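Local coordinates for protein tRNA uridine(34) acetyltransferase (Methanocaldococcus infernus, PDB 6IA8) that mediates formation of 5-carboxymethyluridine at the wobble uridine, position 34, of tRNA, using acetyl-CoA and S-adenosyl-L-methionine, at residues Ala63-Pro71 with Phe112-Ile122; Ser219-Arg230 with Met259-Met270. One frame throughout, in Å; residues are numbered along the deposited sequence.

How the contacts relate
Both contacts belong to the radical SAM core, whose parallel sheet runs from strand 63-68 at one outer edge to strand 331-332 at the other. Contact 1 packs helix 114-127 against that first edge strand; contact 2 joins the segments that follow the fourth and fifth strands, 212-218 and 250-255. Their centres lie about 33 Å apart and their nearest atoms about 13 Å, so they do not touch. Contact 1 is the nearer to the acetyl-CoA site inferred by similarity: the side chain of Val65 is about 10 Å from that of Lys134. Contact 2 is remote from the annotated sites, and the sulfate held by its Arg230 probably comes from the crystallisation liquor.

Contact 1: residues Ala63-Pro71 with Phe112-Ile122; sequences AVVAVMTSP and FDPYLQTRARI
The carboxamide of Gln117 closes a two-bond ring on the backbone of Met68: OE1 accepts from Met68 N at 2.9 Å, and NE2 donates to Met68 O, also at 2.9 Å. The second bond is nearly straight (175°) and lies in the plane of both the amide and the Met68 carbonyl, whereas Met68 N comes to OE1 tilted out of the carbonyl plane. With chi2 at -179° the side chain runs out extended, carrying the amide to the end of the strand, and the paired bonds fix its flip. A weak bond from NE2 to Asp113 O ties it back to the start of its own helix.

Farther along, the branches of two valines do the packing. Val67 CG1 meets Gln117 CB and, at 3.7 Å, Thr118 OG1; Val65 CG2 lies 4.0 Å from Arg121 CG as the two side chains pass alongside, pointing opposite ways. At the loop end Pro71 CD stands over one face of the Phe112 ring, a CH-pi contact at 4.0 Å from the centroid, though Pro71 is poorly ordered. A water joins Ser70 OG to Phe112 O.

The strand runs roughly antiparallel to the helix, at 151°, their axes 8.2 Å apart. Strand 63-68 is the outermost strand of the parallel sheet within this chain and pairs with strand 134-140, and helix 149-164 packs against helix 114-127 through Pro114 and Thr118.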
loop_
_atom_site.group_PDB
_atom_site.type_symbol
_atom_site.label_atom_id
_atom_site.label_comp_id
_atom_site.label_asym_id
_atom_site.label_seq_id
_atom_site.Cartn_x
_atom_site.Cartn_y
_atom_site.Cartn_z
ATOM N N ALA A 63 1.387 11.162 8.215
ATOM C CA ALA A 63 1.528 10.413 9.450
ATOM C C ALA A 63 0.817 9.076 9.312
ATOM O O ALA A 63 -0.362 9.022 8.950
ATOM C CB ALA A 63 0.939 11.192 10.619
ATOM N N VAL A 64 1.518 8.001 9.630
ATOM C CA VAL A 64 0.930 6.665 9.588
ATOM C C VAL A 64 0.389 6.341 10.972
ATOM O O VAL A 64 1.133 6.363 11.957
ATOM C CB VAL A 64 1.954 5.610 9.146
ATOM C CG1 VAL A 64 1.318 4.238 9.229
ATOM C CG2 VAL A 64 2.439 5.893 7.716
ATOM N N VAL A 65 -0.903 6.063 11.051
ATOM C CA VAL A 65 -1.580 5.762 12.305
ATOM C C VAL A 65 -2.110 4.344 12.153
ATOM O O VAL A 65 -3.126 4.120 11.490
ATOM C CB VAL A 65 -2.712 6.752 12.600
ATOM C CG1 VAL A 65 -3.541 6.330 13.795
ATOM C CG2 VAL A 65 -2.170 8.188 12.798
ATOM N N ALA A 66 -1.428 3.388 12.770
ATOM C CA ALA A 66 -1.796 1.983 12.708
ATOM C C ALA A 66 -2.508 1.597 13.996
ATOM O O ALA A 66 -1.968 1.799 15.082
ATOM C CB ALA A 66 -0.552 1.115 12.527
ATOM N N VAL A 67 -3.703 1.023 13.873
ATOM C CA VAL A 67 -4.522 0.672 15.030
ATOM C C VAL A 67 -4.982 -0.775 14.926
ATOM O O VAL A 67 -5.075 -1.346 13.839
ATOM C CB VAL A 67 -5.750 1.593 15.169
ATOM C CG1 VAL A 67 -5.307 3.057 15.332
ATOM C CG2 VAL A 67 -6.649 1.447 13.995
ATOM N N MET A 68 -5.303 -1.353 16.086
ATOM C CA MET A 68 -5.623 -2.769 16.215
ATOM C C MET A 68 -7.092 -2.958 16.570
ATOM O O MET A 68 -7.644 -2.238 17.405
ATOM C CB MET A 68 -4.757 -3.424 17.295
ATOM C CG MET A 68 -3.465 -4.045 16.803
ATOM S SD MET A 68 -3.692 -5.759 16.309
ATOM C CE MET A 68 -2.132 -6.089 15.495
ATOM N N THR A 69 -7.723 -3.938 15.945
ATOM C CA THR A 69 -9.101 -4.289 16.246
ATOM C C THR A 69 -9.164 -5.306 17.378
ATOM O O THR A 69 -8.152 -5.876 17.786
ATOM C CB THR A 69 -9.793 -4.843 15.004
ATOM O OG1 THR A 69 -9.057 -5.962 14.515
ATOM C CG2 THR A 69 -9.863 -3.773 13.928
ATOM N N SER A 70 -10.381 -5.532 17.879
ATOM C CA SER A 70 -10.582 -6.437 19.003
ATOM C C SER A 70 -10.421 -7.892 18.567
ATOM O O SER A 70 -10.702 -8.236 17.418
ATOM C CB SER A 70 -11.973 -6.257 19.618
ATOM O OG SER A 70 -12.038 -5.088 20.401
ATOM N N PRO A 71 -9.968 -8.770 19.479
ATOM C CA PRO A 71 -9.965 -10.217 19.216
ATOM C C PRO A 71 -11.340 -10.755 18.835
ATOM O O PRO A 71 -11.468 -11.349 17.761
ATOM C CB PRO A 71 -9.501 -10.817 20.548
ATOM C CG PRO A 71 -8.658 -9.740 21.166
ATOM C CD PRO A 71 -9.295 -8.431 20.750
ATOM N N PHE A 112 -7.926 -1.836 22.946
ATOM C CA PHE A 112 -8.329 -1.843 21.541
ATOM C C PHE A 112 -9.385 -0.792 21.206
ATOM O O PHE A 112 -10.118 -0.930 20.207
ATOM C CB PHE A 112 -8.838 -3.223 21.138
ATOM C CG PHE A 112 -7.856 -4.332 21.395
ATOM C CD1 PHE A 112 -7.932 -5.068 22.564
ATOM C CD2 PHE A 112 -6.857 -4.634 20.479
ATOM C CE1 PHE A 112 -7.036 -6.094 22.814
ATOM C CE2 PHE A 112 -5.960 -5.661 20.725
ATOM C CZ PHE A 112 -6.047 -6.380 21.891
ATOM N N ASP A 113 -9.477 0.250 22.014
ATOM C CA ASP A 113 -10.412 1.333 21.749
ATOM C C ASP A 113 -9.947 2.069 20.495
ATOM O O ASP A 113 -8.806 2.551 20.459
ATOM C CB ASP A 113 -10.484 2.264 22.944
ATOM C CG ASP A 113 -11.545 3.351 22.788
ATOM O OD1 ASP A 113 -11.580 4.035 21.750
ATOM O OD2 ASP A 113 -12.342 3.526 23.739
ATOM N N PRO A 114 -10.781 2.191 19.460
ATOM C CA PRO A 114 -10.306 2.870 18.237
ATOM C C PRO A 114 -9.965 4.332 18.453
ATOM O O PRO A 114 -8.968 4.828 17.907
ATOM C CB PRO A 114 -11.477 2.701 17.246
ATOM C CG PRO A 114 -12.688 2.491 18.119
ATOM C CD PRO A 114 -12.170 1.713 19.334
ATOM N N TYR A 115 -10.776 5.046 19.228
ATOM C CA TYR A 115 -10.520 6.464 19.444
ATOM C C TYR A 115 -9.222 6.666 20.214
ATOM O O TYR A 115 -8.385 7.489 19.826
ATOM C CB TYR A 115 -11.694 7.117 20.184
ATOM C CG TYR A 115 -11.564 8.625 20.343
ATOM C CD1 TYR A 115 -10.609 9.174 21.197
ATOM C CD2 TYR A 115 -12.386 9.490 19.650
ATOM C CE1 TYR A 115 -10.488 10.546 21.367
ATOM C CE2 TYR A 115 -12.269 10.868 19.805
ATOM C CZ TYR A 115 -11.316 11.390 20.656
ATOM O OH TYR A 115 -11.207 12.761 20.831
ATOM N N LEU A 116 -9.048 5.932 21.320
ATOM C CA LEU A 116 -7.867 6.124 22.153
ATOM C C LEU A 116 -6.599 5.772 21.390
ATOM O O LEU A 116 -5.577 6.445 21.537
ATOM C CB LEU A 116 -7.980 5.287 23.422
ATOM C CG LEU A 116 -9.215 5.551 24.285
ATOM C CD1 LEU A 116 -9.193 4.646 25.519
ATOM C CD2 LEU A 116 -9.291 7.018 24.698
ATOM N N GLN A 117 -6.638 4.714 20.576
ATOM C CA GLN A 117 -5.460 4.351 19.792
ATOM C C GLN A 117 -5.110 5.451 18.792
ATOM O O GLN A 117 -3.949 5.856 18.657
ATOM C CB GLN A 117 -5.711 3.035 19.061
ATOM C CG GLN A 117 -5.671 1.787 19.944
ATOM C CD GLN A 117 -5.905 0.540 19.147
ATOM O OE1 GLN A 117 -4.961 -0.066 18.627
ATOM N NE2 GLN A 117 -7.166 0.153 19.022
ATOM N N THR A 118 -6.106 5.937 18.069
ATOM C CA THR A 118 -5.842 6.963 17.076
ATOM C C THR A 118 -5.342 8.246 17.740
ATOM O O THR A 118 -4.322 8.819 17.343
ATOM C CB THR A 118 -7.116 7.208 16.280
ATOM O OG1 THR A 118 -7.544 5.993 15.634
ATOM C CG2 THR A 118 -6.879 8.300 15.210
ATOM N N ARG A 119 -6.049 8.710 18.764
ATOM C CA ARG A 119 -5.626 9.918 19.467
ATOM C C ARG A 119 -4.206 9.779 20.013
ATOM O O ARG A 119 -3.372 10.687 19.861
ATOM C CB ARG A 119 -6.624 10.226 20.590
ATOM C CG ARG A 119 -6.171 11.274 21.572
ATOM C CD ARG A 119 -6.535 12.677 21.151
ATOM N NE ARG A 119 -6.106 13.685 22.127
ATOM C CZ ARG A 119 -6.157 14.995 21.907
ATOM N NH1 ARG A 119 -6.638 15.457 20.759
ATOM N NH2 ARG A 119 -5.732 15.841 22.831
ATOM N N ALA A 120 -3.912 8.655 20.674
ATOM C CA ALA A 120 -2.610 8.509 21.322
ATOM C C ALA A 120 -1.468 8.563 20.303
ATOM O O ALA A 120 -0.400 9.131 20.571
ATOM C CB ALA A 120 -2.568 7.202 22.125
ATOM N N ARG A 121 -1.672 7.962 19.133
ATOM C CA ARG A 121 -0.640 7.977 18.104
ATOM C C ARG A 121 -0.431 9.391 17.565
ATOM O O ARG A 121 0.705 9.814 17.325
ATOM C CB ARG A 121 -1.024 7.009 16.979
ATOM C CG ARG A 121 0.046 6.842 15.909
ATOM C CD ARG A 121 1.349 6.283 16.456
ATOM N NE ARG A 121 2.448 6.444 15.504
ATOM C CZ ARG A 121 3.731 6.321 15.822
ATOM N NH1 ARG A 121 4.083 6.029 17.064
ATOM N NH2 ARG A 121 4.664 6.494 14.900
ATOM N N ILE A 122 -1.518 10.137 17.368
ATOM C CA ILE A 122 -1.404 11.500 16.858
ATOM C C ILE A 122 -0.649 12.374 17.849
ATOM O O ILE A 122 0.274 13.109 17.479
ATOM C CB ILE A 122 -2.798 12.066 16.542
ATOM C CG1 ILE A 122 -3.364 11.372 15.282
ATOM C CG2 ILE A 122 -2.729 13.570 16.314
ATOM C CD1 ILE A 122 -4.870 11.605 15.086
HETATM O O HOH W 1 -12.393 -2.214 19.329
#

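Contact 2: residues Ser219-Arg230 with Met259-Met270; sequences SIYNEILKLCKR and MPGSSIEMDKKM. With SO4 (sulfate ion), chain C.
Tyr221 reaches across to helix 264-276 and lays its ring beside Met266 and Met270. Its CG is anti to the carbonyl carbon (chi1 -58°), which sends the ring out from the start of helix 222-227. From CB outward, CD2 lies 3.8 Å from Met266 CG and CE2 closes on the same carbon at 3.4 Å, with Met270 CB on CE2 as well. Met266 SD makes an oblique Met-aromatic contact, 4.5 Å from the ring centroid, while Ile220 CG1 lies over the centre of one ring face. At the tip, OH donates to Met266 O at 3.2 Å, a carbonyl that also takes the helical bond from Met270 N. A phenylalanine here would probably leave Met266 O without its second donor and the ring without its polar anchor on the helix.

Ile224 CD1 presses on the turn, 3.3 Å from Gly261 C, and its CG2 touches Met259 CB. Gly261 lets the type II beta turn from Met259 to Ser262 lie close against Ile224 CD1 and Leu227 CD2. Cys228 SG rests on Pro260 CD at 3.5 Å.

A Schellman motif ends helix 222-227, after which Arg230 presents NE, 2.8 Å from sulfate O2, and NH2 to that same oxygen; the sulfate, probably from the crystallisation liquor, also bonds to Gly231 N and His232 ND1. Helix 297-303 meets Pro260, and helix 312-325 packs on helix 264-276 through Ile264, Asp267 and Lys268, so the contact bridges successive strand-to-helix connections of the radical SAM sheet.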
loop_
_atom_site.group_PDB
_atom_site.type_symbol
_atom_site.label_atom_id
_atom_site.label_comp_id
_atom_site.label_asym_id
_atom_site.label_seq_id
_atom_site.Cartn_x
_atom_site.Cartn_y
_atom_site.Cartn_z
ATOM N N SER A 219 2.062 -16.851 0.173
ATOM C CA SER A 219 2.618 -17.631 -0.922
ATOM C C SER A 219 1.597 -17.733 -2.050
ATOM O O SER A 219 0.384 -17.700 -1.829
ATOM C CB SER A 219 3.010 -19.041 -0.424
ATOM O OG SER A 219 3.445 -19.855 -1.483
ATOM N N ILE A 220 2.105 -17.909 -3.270
ATOM C CA ILE A 220 1.250 -18.186 -4.416
ATOM C C ILE A 220 1.195 -19.670 -4.774
ATOM O O ILE A 220 0.604 -20.031 -5.812
ATOM C CB ILE A 220 1.686 -17.362 -5.640
ATOM C CG1 ILE A 220 3.076 -17.779 -6.118
ATOM C CG2 ILE A 220 1.616 -15.887 -5.348
ATOM C CD1 ILE A 220 3.417 -17.205 -7.525
ATOM N N TYR A 221 1.750 -20.551 -3.936
ATOM C CA TYR A 221 1.758 -21.981 -4.228
ATOM C C TYR A 221 0.807 -22.711 -3.286
ATOM O O TYR A 221 1.003 -22.687 -2.067
ATOM C CB TYR A 221 3.163 -22.566 -4.104
ATOM C CG TYR A 221 4.180 -21.912 -5.007
ATOM C CD1 TYR A 221 4.048 -21.980 -6.379
ATOM C CD2 TYR A 221 5.281 -21.213 -4.477
ATOM C CE1 TYR A 221 4.983 -21.364 -7.216
ATOM C CE2 TYR A 221 6.209 -20.617 -5.293
ATOM C CZ TYR A 221 6.061 -20.697 -6.658
ATOM O OH TYR A 221 6.994 -20.107 -7.474
ATOM N N ASN A 222 -0.211 -23.374 -3.845
ATOM C CA ASN A 222 -1.195 -24.059 -3.006
ATOM C C ASN A 222 -0.567 -25.154 -2.154
ATOM O O ASN A 222 -1.056 -25.424 -1.045
ATOM C CB ASN A 222 -2.327 -24.619 -3.868
ATOM C CG ASN A 222 -3.311 -23.534 -4.287
ATOM O OD1 ASN A 222 -3.407 -22.477 -3.664
ATOM N ND2 ASN A 222 -4.023 -23.783 -5.348
ATOM N N GLU A 223 0.509 -25.786 -2.639
ATOM C CA GLU A 223 1.191 -26.790 -1.829
ATOM C C GLU A 223 1.658 -26.190 -0.516
ATOM O O GLU A 223 1.485 -26.797 0.548
ATOM C CB GLU A 223 2.385 -27.387 -2.576
ATOM C CG GLU A 223 3.147 -28.425 -1.755
ATOM C CD GLU A 223 4.674 -28.277 -1.837
ATOM O OE1 GLU A 223 5.380 -28.905 -1.019
ATOM O OE2 GLU A 223 5.185 -27.541 -2.712
ATOM N N ILE A 224 2.297 -25.016 -0.589
ATOM C CA ILE A 224 2.815 -24.341 0.594
ATOM C C ILE A 224 1.670 -23.878 1.486
ATOM O O ILE A 224 1.732 -24.014 2.711
ATOM C CB ILE A 224 3.702 -23.156 0.169
ATOM C CG1 ILE A 224 4.781 -23.591 -0.829
ATOM C CG2 ILE A 224 4.329 -22.477 1.380
ATOM C CD1 ILE A 224 5.650 -24.691 -0.373
ATOM N N LEU A 225 0.625 -23.289 0.890
ATOM C CA LEU A 225 -0.512 -22.813 1.671
ATOM C C LEU A 225 -1.173 -23.955 2.429
ATOM O O LEU A 225 -1.476 -23.825 3.618
ATOM C CB LEU A 225 -1.517 -22.122 0.761
ATOM C CG LEU A 225 -0.979 -20.904 0.005
ATOM C CD1 LEU A 225 -1.966 -20.393 -1.033
ATOM C CD2 LEU A 225 -0.606 -19.772 1.005
ATOM N N LYS A 226 -1.400 -25.087 1.758
ATOM C CA LYS A 226 -2.022 -26.230 2.419
ATOM C C LYS A 226 -1.082 -26.824 3.457
ATOM O O LYS A 226 -1.505 -27.178 4.564
ATOM C CB LYS A 226 -2.395 -27.295 1.395
ATOM C CG LYS A 226 -3.534 -26.924 0.467
ATOM N N LEU A 227 0.211 -26.909 3.125
ATOM C CA LEU A 227 1.180 -27.500 4.047
ATOM C C LEU A 227 1.224 -26.733 5.367
ATOM O O LEU A 227 1.367 -27.323 6.447
ATOM C CB LEU A 227 2.553 -27.522 3.381
ATOM C CG LEU A 227 3.685 -28.353 3.944
ATOM C CD1 LEU A 227 3.380 -29.837 3.877
ATOM C CD2 LEU A 227 4.950 -28.000 3.163
ATOM N N CYS A 228 1.076 -25.421 5.308
ATOM C CA CYS A 228 1.076 -24.590 6.504
ATOM C C CYS A 228 -0.326 -24.365 7.050
ATOM O O CYS A 228 -0.506 -23.576 7.981
ATOM C CB CYS A 228 1.749 -23.245 6.203
ATOM S SG CYS A 228 3.452 -23.447 5.561
ATOM N N LYS A 229 -1.321 -25.028 6.486
ATOM C CA LYS A 229 -2.698 -24.923 6.958
ATOM C C LYS A 229 -3.163 -23.466 6.980
ATOM O O LYS A 229 -3.777 -22.988 7.940
ATOM C CB LYS A 229 -2.854 -25.592 8.327
ATOM C CG LYS A 229 -2.627 -27.096 8.249
ATOM C CD LYS A 229 -2.680 -27.805 9.598
ATOM C CE LYS A 229 -2.321 -29.287 9.410
ATOM N NZ LYS A 229 -2.235 -30.047 10.689
ATOM N N ARG A 230 -2.865 -22.756 5.892
ATOM C CA ARG A 230 -3.428 -21.431 5.681
ATOM C C ARG A 230 -4.867 -21.560 5.174
ATOM O O ARG A 230 -5.270 -22.581 4.607
ATOM C CB ARG A 230 -2.583 -20.627 4.690
ATOM C CG ARG A 230 -1.083 -20.661 4.943
ATOM C CD ARG A 230 -0.680 -20.099 6.308
ATOM N NE ARG A 230 -1.035 -18.693 6.466
ATOM C CZ ARG A 230 -0.483 -17.875 7.359
ATOM N NH1 ARG A 230 0.469 -18.322 8.170
ATOM N NH2 ARG A 230 -0.868 -16.603 7.426
ATOM N N MET A 259 8.865 -20.076 3.606
ATOM C CA MET A 259 7.845 -20.865 4.273
ATOM C C MET A 259 8.155 -22.356 4.155
ATOM O O MET A 259 8.916 -22.774 3.284
ATOM C CB MET A 259 6.472 -20.586 3.670
ATOM C CG MET A 259 5.941 -19.198 4.007
ATOM S SD MET A 259 4.438 -18.837 3.143
ATOM C CE MET A 259 3.227 -19.845 4.015
ATOM N N PRO A 260 7.561 -23.179 5.020
ATOM C CA PRO A 260 7.760 -24.633 4.907
ATOM C C PRO A 260 7.404 -25.115 3.513
ATOM O O PRO A 260 6.394 -24.711 2.933
ATOM C CB PRO A 260 6.808 -25.209 5.963
ATOM C CG PRO A 260 6.688 -24.126 6.995
ATOM C CD PRO A 260 6.805 -22.807 6.232
ATOM N N GLY A 261 8.253 -25.974 2.967
ATOM C CA GLY A 261 8.023 -26.514 1.649
ATOM C C GLY A 261 8.618 -25.712 0.519
ATOM O O GLY A 261 8.677 -26.210 -0.618
ATOM N N SER A 262 9.095 -24.507 0.794
ATOM C CA SER A 262 9.624 -23.656 -0.250
ATOM C C SER A 262 11.143 -23.808 -0.335
ATOM O O SER A 262 11.762 -24.632 0.337
ATOM C CB SER A 262 9.226 -22.203 0.003
ATOM O OG SER A 262 9.294 -21.435 -1.198
ATOM N N SER A 263 11.753 -22.996 -1.186
ATOM C CA SER A 263 13.194 -23.010 -1.385
ATOM C C SER A 263 13.600 -21.649 -1.924
ATOM O O SER A 263 12.753 -20.828 -2.288
ATOM C CB SER A 263 13.617 -24.112 -2.350
ATOM O OG SER A 263 13.192 -23.790 -3.674
ATOM N N ILE A 264 14.911 -21.406 -1.954
ATOM C CA ILE A 264 15.407 -20.149 -2.504
ATOM C C ILE A 264 14.931 -19.990 -3.941
ATOM O O ILE A 264 14.377 -18.952 -4.314
ATOM C CB ILE A 264 16.940 -20.072 -2.394
ATOM C CG1 ILE A 264 17.343 -19.891 -0.919
ATOM C CG2 ILE A 264 17.482 -18.942 -3.246
ATOM C CD1 ILE A 264 18.850 -19.959 -0.677
ATOM N N GLU A 265 15.116 -21.026 -4.763
ATOM C CA GLU A 265 14.713 -20.930 -6.161
ATOM C C GLU A 265 13.202 -20.812 -6.296
ATOM O O GLU A 265 12.713 -20.073 -7.151
ATOM C CB GLU A 265 15.219 -22.138 -6.943
ATOM C CG GLU A 265 14.962 -22.035 -8.440
ATOM C CD GLU A 265 15.599 -20.803 -9.064
ATOM O OE1 GLU A 265 16.711 -20.425 -8.642
ATOM O OE2 GLU A 265 14.985 -20.207 -9.971
ATOM N N MET A 266 12.444 -21.548 -5.485
ATOM C CA MET A 266 10.992 -21.411 -5.507
ATOM C C MET A 266 10.559 -19.993 -5.137
ATOM O O MET A 266 9.634 -19.437 -5.746
ATOM C CB MET A 266 10.366 -22.431 -4.551
ATOM C CG MET A 266 8.863 -22.595 -4.721
ATOM S SD MET A 266 8.141 -23.990 -3.805
ATOM C CE MET A 266 9.346 -25.242 -4.136
ATOM N N ASP A 267 11.170 -19.417 -4.093
ATOM C CA ASP A 267 10.843 -18.043 -3.720
ATOM C C ASP A 267 11.176 -17.060 -4.841
ATOM O O ASP A 267 10.393 -16.148 -5.122
ATOM C CB ASP A 267 11.578 -17.653 -2.439
ATOM C CG ASP A 267 10.943 -18.253 -1.190
ATOM O OD1 ASP A 267 9.733 -18.638 -1.185
ATOM O OD2 ASP A 267 11.645 -18.281 -0.174
ATOM N N LYS A 268 12.360 -17.186 -5.445
ATOM C CA LYS A 268 12.722 -16.314 -6.559
ATOM C C LYS A 268 11.700 -16.404 -7.689
ATOM O O LYS A 268 11.311 -15.381 -8.269
ATOM C CB LYS A 268 14.116 -16.679 -7.065
ATOM C CG LYS A 268 15.241 -16.262 -6.119
ATOM C CD LYS A 268 16.600 -16.620 -6.696
ATOM C CE LYS A 268 17.730 -16.130 -5.788
ATOM N NZ LYS A 268 19.078 -16.551 -6.289
ATOM N N LYS A 269 11.267 -17.620 -8.029
ATOM C CA LYS A 269 10.281 -17.772 -9.094
ATOM C C LYS A 269 8.962 -17.131 -8.714
ATOM O O LYS A 269 8.290 -16.539 -9.572
ATOM C CB LYS A 269 10.087 -19.252 -9.428
ATOM C CG LYS A 269 11.287 -19.853 -10.174
ATOM C CD LYS A 269 11.019 -21.279 -10.629
ATOM C CE LYS A 269 12.083 -21.760 -11.610
ATOM N NZ LYS A 269 12.027 -21.030 -12.908
ATOM N N MET A 270 8.587 -17.205 -7.434
ATOM C CA MET A 270 7.360 -16.552 -6.999
ATOM C C MET A 270 7.406 -15.046 -7.281
ATOM O O MET A 270 6.430 -14.441 -7.758
ATOM C CB MET A 270 7.133 -16.812 -5.505
ATOM C CG MET A 270 6.111 -15.868 -4.892
ATOM S SD MET A 270 5.520 -16.389 -3.241
ATOM C CE MET A 270 6.925 -16.073 -2.205
HETATM S S SO4 C . -4.419 -17.259 6.187
HETATM O O1 SO4 C . -5.497 -17.460 5.216
HETATM O O2 SO4 C . -3.144 -17.045 5.506
HETATM O O3 SO4 C . -4.725 -16.101 7.021
HETATM O O4 SO4 C . -4.321 -18.447 7.030
HETATM O O HOH W 2 6.264 -19.927 -1.091
HETATM O O HOH W 3 7.911 -28.599 -1.512
#